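PDB 4XDY: ketol-acid reductoisomerase from uncultured archaeon GZfos26G2, which catalyses the magnesium-dependent alkyl migration and NADH-linked reduction of 2-acetolactate to 2,3-dihydroxy-3-methylbutanoate in branched-chain amino acid biosynthesis. Local coordinates for residues A[153-158]-A[181-186]; A[130-135]-A[167-172]; A[227-232]-A[324-329]. All coordinates share one frame; numbering follows the deposited sequence.

Contact 1: residues A[153-158]-A[181-186]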
loop_
_atom_site.group_PDB
_atom_site.type_symbol
_atom_site.label_atom_id
_atom_site.label_comp_id
_atom_site.label_asym_id
_atom_site.label_seq_id
_atom_site.Cartn_x
_atom_site.Cartn_y
_atom_site.Cartn_z
ATOM N N GLY A 153 14.864 0.668 10.699
ATOM C CA GLY A 153 15.894 1.707 10.596
ATOM C C GLY A 153 17.284 1.294 10.190
ATOM O O GLY A 153 17.660 0.114 10.303
ATOM N N LEU A 154 18.043 2.257 9.724
ATOM C CA LEU A 154 19.423 2.088 9.301
ATOM C C LEU A 154 20.262 2.994 10.186
ATOM O O LEU A 154 19.917 4.205 10.416
ATOM C CB LEU A 154 19.613 2.491 7.822
ATOM C CG LEU A 154 19.407 1.352 6.820
ATOM C CD1 LEU A 154 18.179 0.542 6.944
ATOM C CD2 LEU A 154 19.510 1.904 5.379
ATOM N N VAL A 155 21.369 2.441 10.716
ATOM C CA VAL A 155 22.226 3.191 11.602
ATOM C C VAL A 155 23.646 3.203 11.071
ATOM O O VAL A 155 24.213 2.160 10.769
ATOM C CB VAL A 155 22.167 2.630 13.035
ATOM C CG1 VAL A 155 23.219 3.281 13.929
ATOM C CG2 VAL A 155 20.807 2.795 13.616
ATOM N N ALA A 156 24.208 4.389 10.899
ATOM C CA ALA A 156 25.534 4.575 10.408
ATOM C C ALA A 156 26.367 5.501 11.328
ATOM O O ALA A 156 25.822 6.359 12.001
ATOM C CB ALA A 156 25.561 5.135 9.031
ATOM N N VAL A 157 27.682 5.309 11.273
ATOM C CA VAL A 157 28.645 6.138 11.995
ATOM C C VAL A 157 29.730 6.566 11.076
ATOM O O VAL A 157 30.443 5.751 10.485
ATOM C CB VAL A 157 29.250 5.380 13.229
ATOM C CG1 VAL A 157 30.233 6.318 13.923
ATOM C CG2 VAL A 157 28.178 4.928 14.156
ATOM N N LYS A 158 29.903 7.867 10.938
ATOM C CA LYS A 158 30.895 8.400 10.019
ATOM C C LYS A 158 32.153 8.805 10.834
ATOM O O LYS A 158 33.227 8.696 10.310
ATOM C CB LYS A 158 30.360 9.667 9.377
ATOM C CG LYS A 158 31.339 10.438 8.468
ATOM C CD LYS A 158 31.538 9.565 7.238
ATOM C CE LYS A 158 32.275 10.162 6.069
ATOM N NZ LYS A 158 32.034 9.095 5.033
ATOM N N ALA A 181 10.955 -3.374 14.931
ATOM C CA ALA A 181 10.911 -3.867 13.560
ATOM C C ALA A 181 12.291 -4.378 13.149
ATOM O O ALA A 181 12.403 -5.410 12.474
ATOM C CB ALA A 181 10.472 -2.705 12.613
ATOM N N GLY A 182 13.325 -3.629 13.526
ATOM C CA GLY A 182 14.691 -4.029 13.260
ATOM C C GLY A 182 15.546 -2.945 12.696
ATOM O O GLY A 182 15.076 -2.069 11.941
ATOM N N ILE A 183 16.808 -2.998 13.070
ATOM C CA ILE A 183 17.845 -2.026 12.673
ATOM C C ILE A 183 18.946 -2.771 11.915
ATOM O O ILE A 183 19.410 -3.919 12.270
ATOM C CB ILE A 183 18.447 -1.332 13.945
ATOM C CG1 ILE A 183 17.370 -0.514 14.613
ATOM C CG2 ILE A 183 19.738 -0.602 13.732
ATOM C CD1 ILE A 183 16.923 0.658 13.824
ATOM N N LEU A 184 19.368 -2.162 10.829
ATOM C CA LEU A 184 20.533 -2.586 10.057
ATOM C C LEU A 184 21.616 -1.562 10.171
ATOM O O LEU A 184 21.381 -0.334 9.984
ATOM C CB LEU A 184 20.181 -2.705 8.556
ATOM C CG LEU A 184 18.976 -3.598 8.289
ATOM C CD1 LEU A 184 18.715 -3.546 6.781
ATOM C CD2 LEU A 184 19.243 -5.020 8.772
ATOM N N GLU A 185 22.847 -2.030 10.450
ATOM C CA GLU A 185 23.994 -1.152 10.359
ATOM C C GLU A 185 24.548 -1.035 9.007
ATOM O O GLU A 185 24.581 -2.050 8.239
ATOM C CB GLU A 185 25.090 -1.646 11.317
ATOM C CG GLU A 185 24.618 -1.686 12.753
ATOM C CD GLU A 185 25.790 -1.844 13.737
ATOM O OE1 GLU A 185 26.495 -0.850 14.042
ATOM O OE2 GLU A 185 26.012 -2.989 14.139
ATOM N N CYS A 186 24.989 0.188 8.655
ATOM C CA CYS A 186 25.398 0.455 7.280
ATOM C C CYS A 186 26.254 1.697 7.270
ATOM O O CYS A 186 26.593 2.254 8.343
ATOM C CB CYS A 186 24.174 0.590 6.359
ATOM S SG CYS A 186 23.248 2.132 6.709
HETATM O O HOH W 1 26.343 1.557 12.722
HETATM O O HOH W 2 28.648 3.138 9.664
#

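Contact 2: residues A[130-135]-A[167-172]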
loop_
_atom_site.group_PDB
_atom_site.type_symbol
_atom_site.label_atom_id
_atom_site.label_comp_id
_atom_site.label_asym_id
_atom_site.label_seq_id
_atom_site.Cartn_x
_atom_site.Cartn_y
_atom_site.Cartn_z
ATOM N N ILE A 130 26.775 10.713 13.264
ATOM C CA ILE A 130 25.942 9.555 13.266
ATOM C C ILE A 130 24.690 9.758 12.412
ATOM O O ILE A 130 24.295 10.896 12.148
ATOM C CB ILE A 130 25.574 9.101 14.674
ATOM C CG1 ILE A 130 24.907 10.222 15.418
ATOM C CG2 ILE A 130 26.880 8.666 15.385
ATOM C CD1 ILE A 130 24.276 9.766 16.680
ATOM N N MET A 131 24.035 8.651 12.102
ATOM C CA MET A 131 22.767 8.680 11.388
ATOM C C MET A 131 21.850 7.619 11.906
ATOM O O MET A 131 22.249 6.437 12.075
ATOM C CB MET A 131 22.962 8.486 9.848
ATOM C CG MET A 131 21.580 8.343 9.307
ATOM S SD MET A 131 21.629 8.612 7.599
ATOM C CE MET A 131 22.346 7.312 7.252
ATOM N N VAL A 132 20.622 8.012 12.215
ATOM C CA VAL A 132 19.528 7.107 12.508
ATOM C C VAL A 132 18.409 7.341 11.478
ATOM O O VAL A 132 17.683 8.363 11.556
ATOM C CB VAL A 132 19.057 7.207 13.961
ATOM C CG1 VAL A 132 20.252 6.863 14.901
ATOM C CG2 VAL A 132 18.554 8.636 14.351
ATOM N N ALA A 133 18.351 6.471 10.488
ATOM C CA ALA A 133 17.476 6.694 9.312
ATOM C C ALA A 133 16.299 5.785 9.320
ATOM O O ALA A 133 16.482 4.586 9.099
ATOM C CB ALA A 133 18.267 6.504 8.046
ATOM N N PRO A 134 15.044 6.306 9.568
ATOM C CA PRO A 134 13.899 5.416 9.605
ATOM C C PRO A 134 13.477 5.145 8.167
ATOM O O PRO A 134 13.420 6.086 7.395
ATOM C CB PRO A 134 12.819 6.233 10.372
ATOM C CG PRO A 134 13.194 7.654 10.082
ATOM C CD PRO A 134 14.644 7.710 9.780
ATOM N N LYS A 135 13.070 3.906 7.861
ATOM C CA LYS A 135 12.558 3.510 6.557
ATOM C C LYS A 135 11.029 3.677 6.623
ATOM O O LYS A 135 10.226 2.704 6.650
ATOM C CB LYS A 135 12.999 2.052 6.234
ATOM C CG LYS A 135 14.494 1.833 6.230
ATOM C CD LYS A 135 15.239 2.576 5.130
ATOM C CE LYS A 135 15.835 3.939 5.488
ATOM N NZ LYS A 135 16.533 4.727 4.370
ATOM N N GLU A 167 27.065 3.646 20.081
ATOM C CA GLU A 167 26.211 3.376 21.191
ATOM C C GLU A 167 25.027 4.375 21.284
ATOM O O GLU A 167 23.894 3.997 21.531
ATOM C CB GLU A 167 27.028 3.444 22.520
ATOM C CG GLU A 167 26.205 2.903 23.645
ATOM C CD GLU A 167 26.974 2.892 24.995
ATOM O OE1 GLU A 167 28.118 3.376 25.032
ATOM O OE2 GLU A 167 26.303 2.494 25.964
ATOM N N VAL A 168 25.337 5.643 21.084
ATOM C CA VAL A 168 24.344 6.732 21.095
ATOM C C VAL A 168 23.343 6.553 19.948
ATOM O O VAL A 168 22.147 6.567 20.193
ATOM C CB VAL A 168 25.017 8.085 20.984
ATOM C CG1 VAL A 168 23.974 9.188 20.772
ATOM C CG2 VAL A 168 25.833 8.314 22.255
ATOM N N ALA A 169 23.857 6.305 18.758
ATOM C CA ALA A 169 22.966 6.103 17.553
ATOM C C ALA A 169 22.044 4.933 17.777
ATOM O O ALA A 169 20.819 5.038 17.684
ATOM C CB ALA A 169 23.804 6.005 16.278
ATOM N N LEU A 170 22.584 3.774 18.216
ATOM C CA LEU A 170 21.724 2.624 18.405
ATOM C C LEU A 170 20.690 2.886 19.504
ATOM O O LEU A 170 19.534 2.432 19.438
ATOM C CB LEU A 170 22.530 1.327 18.686
ATOM C CG LEU A 170 23.385 0.816 17.535
ATOM C CD1 LEU A 170 24.297 -0.291 18.036
ATOM C CD2 LEU A 170 22.566 0.216 16.388
ATOM N N ALA A 171 21.153 3.578 20.546
ATOM C CA ALA A 171 20.325 3.825 21.715
ATOM C C ALA A 171 19.116 4.646 21.275
ATOM O O ALA A 171 17.993 4.389 21.690
ATOM C CB ALA A 171 21.097 4.554 22.764
ATOM N N MET A 172 19.383 5.624 20.421
ATOM C CA MET A 172 18.290 6.480 19.891
ATOM C C MET A 172 17.224 5.620 19.196
ATOM O O MET A 172 16.015 5.816 19.401
ATOM C CB MET A 172 18.885 7.564 18.978
ATOM C CG MET A 172 19.532 8.699 19.668
ATOM S SD MET A 172 20.345 9.812 18.547
ATOM C CE MET A 172 18.883 10.639 17.820
#

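Contact 3: residues A[227-232]-A[324-329]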
loop_
_atom_site.group_PDB
_atom_site.type_symbol
_atom_site.label_atom_id
_atom_site.label_comp_id
_atom_site.label_asym_id
_atom_site.label_seq_id
_atom_site.Cartn_x
_atom_site.Cartn_y
_atom_site.Cartn_z
ATOM N N MET A 227 -14.593 4.932 -10.864
ATOM C CA MET A 227 -14.266 3.487 -11.009
ATOM C C MET A 227 -12.761 3.249 -11.068
ATOM O O MET A 227 -12.234 2.429 -10.346
ATOM C CB MET A 227 -15.034 2.966 -12.197
ATOM C CG MET A 227 -14.965 1.449 -12.370
ATOM S SD MET A 227 -15.821 0.936 -13.870
ATOM C CE MET A 227 -17.505 1.342 -13.400
ATOM N N ALA A 228 -12.052 4.046 -11.882
ATOM C CA ALA A 228 -10.621 4.030 -11.975
ATOM C C ALA A 228 -9.968 4.343 -10.692
ATOM O O ALA A 228 -9.002 3.709 -10.296
ATOM C CB ALA A 228 -10.144 4.945 -13.080
ATOM N N TYR A 229 -10.523 5.284 -9.919
ATOM C CA TYR A 229 -10.014 5.513 -8.552
ATOM C C TYR A 229 -10.108 4.376 -7.565
ATOM O O TYR A 229 -9.144 4.070 -6.886
ATOM C CB TYR A 229 -10.646 6.829 -7.929
ATOM C CG TYR A 229 -10.073 7.083 -6.557
ATOM C CD1 TYR A 229 -10.688 6.666 -5.412
ATOM C CD2 TYR A 229 -8.985 7.893 -6.406
ATOM C CE1 TYR A 229 -10.113 6.835 -4.159
ATOM C CE2 TYR A 229 -8.421 8.107 -5.194
ATOM C CZ TYR A 229 -8.962 7.606 -4.088
ATOM O OH TYR A 229 -8.348 7.856 -2.894
ATOM N N PHE A 230 -11.272 3.727 -7.471
ATOM C CA PHE A 230 -11.456 2.676 -6.542
ATOM C C PHE A 230 -10.535 1.490 -6.945
ATOM O O PHE A 230 -9.952 0.827 -6.106
ATOM C CB PHE A 230 -12.864 2.200 -6.563
ATOM C CG PHE A 230 -13.870 3.138 -5.838
ATOM C CD1 PHE A 230 -13.503 3.795 -4.657
ATOM C CD2 PHE A 230 -15.118 3.300 -6.306
ATOM C CE1 PHE A 230 -14.420 4.606 -3.944
ATOM C CE2 PHE A 230 -16.039 4.131 -5.655
ATOM C CZ PHE A 230 -15.669 4.750 -4.485
ATOM N N GLU A 231 -10.460 1.225 -8.231
ATOM C CA GLU A 231 -9.643 0.098 -8.736
ATOM C C GLU A 231 -8.159 0.353 -8.560
ATOM O O GLU A 231 -7.446 -0.568 -8.204
ATOM C CB GLU A 231 -9.922 -0.156 -10.203
ATOM C CG GLU A 231 -9.197 -1.334 -10.801
ATOM C CD GLU A 231 -9.680 -2.662 -10.306
ATOM O OE1 GLU A 231 -10.871 -2.842 -10.017
ATOM O OE2 GLU A 231 -8.857 -3.592 -10.149
ATOM N N CYS A 232 -7.639 1.522 -8.958
ATOM C CA CYS A 232 -6.201 1.740 -9.068
ATOM C C CYS A 232 -5.574 2.369 -7.830
ATOM O O CYS A 232 -4.384 2.287 -7.663
ATOM C CB CYS A 232 -5.879 2.606 -10.282
ATOM S SG CYS A 232 -6.306 1.935 -11.891
ATOM N N GLU A 324 -12.908 14.163 -3.822
ATOM C CA GLU A 324 -14.392 14.203 -3.796
ATOM C C GLU A 324 -14.888 12.889 -3.213
ATOM O O GLU A 324 -15.731 12.842 -2.309
ATOM C CB GLU A 324 -14.961 14.358 -5.236
ATOM C CG GLU A 324 -14.652 15.652 -5.985
ATOM C CD GLU A 324 -15.224 15.762 -7.438
ATOM O OE1 GLU A 324 -15.301 14.770 -8.268
ATOM O OE2 GLU A 324 -15.584 16.930 -7.761
ATOM N N ILE A 325 -14.272 11.766 -3.685
ATOM C CA ILE A 325 -14.649 10.436 -3.140
ATOM C C ILE A 325 -14.396 10.275 -1.656
ATOM O O ILE A 325 -15.254 9.786 -0.890
ATOM C CB ILE A 325 -13.940 9.306 -3.958
ATOM C CG1 ILE A 325 -14.469 9.236 -5.379
ATOM C CG2 ILE A 325 -14.010 7.966 -3.255
ATOM C CD1 ILE A 325 -13.756 8.288 -6.321
ATOM N N ARG A 326 -13.218 10.689 -1.231
ATOM C CA ARG A 326 -12.765 10.446 0.121
ATOM C C ARG A 326 -13.604 11.346 1.117
ATOM O O ARG A 326 -13.961 10.888 2.196
ATOM C CB ARG A 326 -11.332 10.714 0.322
ATOM C CG ARG A 326 -10.388 9.690 -0.333
ATOM C CD ARG A 326 -8.947 9.895 0.048
ATOM N NE ARG A 326 -8.401 11.200 -0.353
ATOM C CZ ARG A 326 -7.934 11.574 -1.528
ATOM N NH1 ARG A 326 -7.707 10.734 -2.541
ATOM N NH2 ARG A 326 -7.569 12.841 -1.671
ATOM N N LYS A 327 -13.972 12.524 0.640
ATOM C CA LYS A 327 -14.851 13.449 1.437
ATOM C C LYS A 327 -16.213 12.824 1.736
ATOM O O LYS A 327 -16.844 13.122 2.741
ATOM C CB LYS A 327 -15.017 14.758 0.646
ATOM C CG LYS A 327 -15.756 15.829 1.408
ATOM C CD LYS A 327 -16.016 16.986 0.461
ATOM C CE LYS A 327 -16.617 18.219 1.167
ATOM N NZ LYS A 327 -15.966 19.455 0.608
ATOM N N LEU A 328 -16.687 11.991 0.839
ATOM C CA LEU A 328 -17.986 11.305 0.955
ATOM C C LEU A 328 -17.957 9.994 1.684
ATOM O O LEU A 328 -19.012 9.379 1.904
ATOM C CB LEU A 328 -18.571 11.135 -0.437
ATOM C CG LEU A 328 -18.872 12.418 -1.211
ATOM C CD1 LEU A 328 -19.149 12.155 -2.691
ATOM C CD2 LEU A 328 -20.107 13.138 -0.602
ATOM N N PHE A 329 -16.784 9.500 2.088
ATOM C CA PHE A 329 -16.760 8.327 2.994
ATOM C C PHE A 329 -17.409 8.594 4.343
ATOM O O PHE A 329 -17.352 9.686 4.849
ATOM C CB PHE A 329 -15.316 7.915 3.306
ATOM C CG PHE A 329 -14.571 7.328 2.136
ATOM C CD1 PHE A 329 -15.206 6.788 1.036
ATOM C CD2 PHE A 329 -13.204 7.323 2.164
ATOM C CE1 PHE A 329 -14.470 6.218 -0.032
ATOM C CE2 PHE A 329 -12.465 6.826 1.089
ATOM C CZ PHE A 329 -13.097 6.232 0.023
#

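Contact 1: residues A[153-158]-A[181-186]
Gly153, Leu154 and Val155 pair in parallel with Ile183, Leu184 and Glu185 through four backbone hydrogen bonds: Gly153 N to Gly182 O, Leu184 N to Gly153 O, Val155 N to Leu184 O and Cys186 N to Val155 O. Packing is tight at Gly153, where Ile183 CD1 lies 3.5 Å from Gly153 CA, so near that a CB on this glycine would collide with it. On the same face Val155 CG2 meets Ile183 CG2 at 3.6 Å, while CG1 of Val155, anti to the backbone N (chi1 172°), rests on Ala169. On the other face the two leucines lie side by side, Leu154 CD1 4.1 Å from Leu184 CD1. Cys186 SG comes within 3.8 Å of Leu154 CB, and Met227 of the second subunit packs on all three residues. With an alanine at Leu154, Leu184 CD1 and Cys186 SG would probably face a gap, and that Met227 would lose part of its seat. Toward Cys186 the strands, inclined at 31°, part company. Val157 N is 4.4 Å from Cys186 O, and a water bridges them, donating to Cys186 O at 2.6 Å. A second water donates to Val155 O and to Glu185 OE1, which also forms a salt bridge with Arg166. The beta-alpha-beta pairing of this Rossmann domain is thus directly bonded between mostly apolar side chains and continued by water and charge where the strands diverge.

Contact 2: residues A[130-135]-A[167-172]
Ala169 is the meeting point of Ile130 and Val132, the two residues of segment 130-135 whose side chains are directed at helix 165-175. Ile130 CD1 lies 3.8 Å from Ala169 CB and extends on to Val168 CG1 at 4.1 Å, with Met172 SD at the limit of contact. It gets there because CG1 of Ile130 stands between the backbone N and the carbonyl carbon (chi1 57°), which sends the longer branch out over the helix. Val132 divides its methyls: CG1 sits 3.9 Å from Ala169 CB and only 3.4 Å from Ala169 O, while CG2 meets Met172 CE at 4.0 Å. The Met172 side chain, bent at its last torsion (chi3 74°), crosses Val132 at about a right angle. The interface is therefore entirely apolar on the side-chain level, and all five touching residues are buried. The small methyl of Ala169 allows the close approach, with Val132 CA and Ala169 CA 6.2 Å apart and the axes of the two short segments 8.2 Å apart, inclined by 20°. Within the helix, Met172 N bonds to Val168 O, one turn back, and both side chains reach the strand. Farther out, Trp178 packs on Val132, and Val80 and His82 of strand 80-83 both touch Met172. Strand 128-134 is bonded to strands 107-110 and 153-157, so the helix runs along one face of this Rossmann sheet, nearly parallel to the strand, while helix 188-203 covers Met131 on the other.

Contact 3: residues A[227-232]-A[324-329]
Tyr229 holds its CG anti to the backbone N (chi1 -178°), which carries the ring off helix 225-254 toward Ile325 and Arg326, and a bend at the third torsion of Arg326 returns NH1 to the phenol. Arg326 NH1 donates to Tyr229 OH at 3.0 Å with an N-H...O angle of 160°. The hydroxyl lies at the guanidinium edge, in its plane, although that plane and the tyrosine ring are 50° apart, so the group is held by a directed bond and not by stacking. Ile325 wedges between the two aromatic residues of the long helix, splitting its branches: CD1 reaches Tyr229 CD1 at 3.6 Å, and CG2 reaches Phe230 CE1 at 3.5 Å. Ile325 CD1 also lies over one face of the Phe230 ring. At the edge of that ring Phe329 brings its own edge, CE1 to CE1 4.2 Å, while Ile325 O and Arg326 CA lie against one face of Phe329. Phe149 of the second subunit meets Phe329 edge-to-face, and Pro152 of that subunit packs on Phe230. Between the segments lie 91 mostly helical residues, and the contact fastens the last helix, 317-327, to the long helix of the knotted C-terminal domain of ketol-acid reductoisomerases. On that long helix Glu231 and Glu235 are predicted magnesium ligands, consistent with an active site built at the dimer interface.

Overall arrangement
Contacts 1 and 2 share one sheet in the Rossmann domain, their centres about 6 Å apart: strand 153-157 bonds to strand 183-185 in the first and, through Leu154 and Ala156, to strand 128-134 of the second. Helix 165-175 of contact 2 is the crossover between the strands of contact 1. Both are core, but contact 1 rests on backbone hydrogen bonds with water at its fraying end, whereas the side-chain contacts of contact 2 are all apolar. Contact 3, in the knotted domain, its centre about 38 and 39 Å from contacts 1 and 2, buries Tyr229, Phe230 and Ile325 but leaves Arg326 and Phe329 partly exposed. Contacts 1 and 3 touch the second subunit, and segment 130-135 reaches it through Lys135.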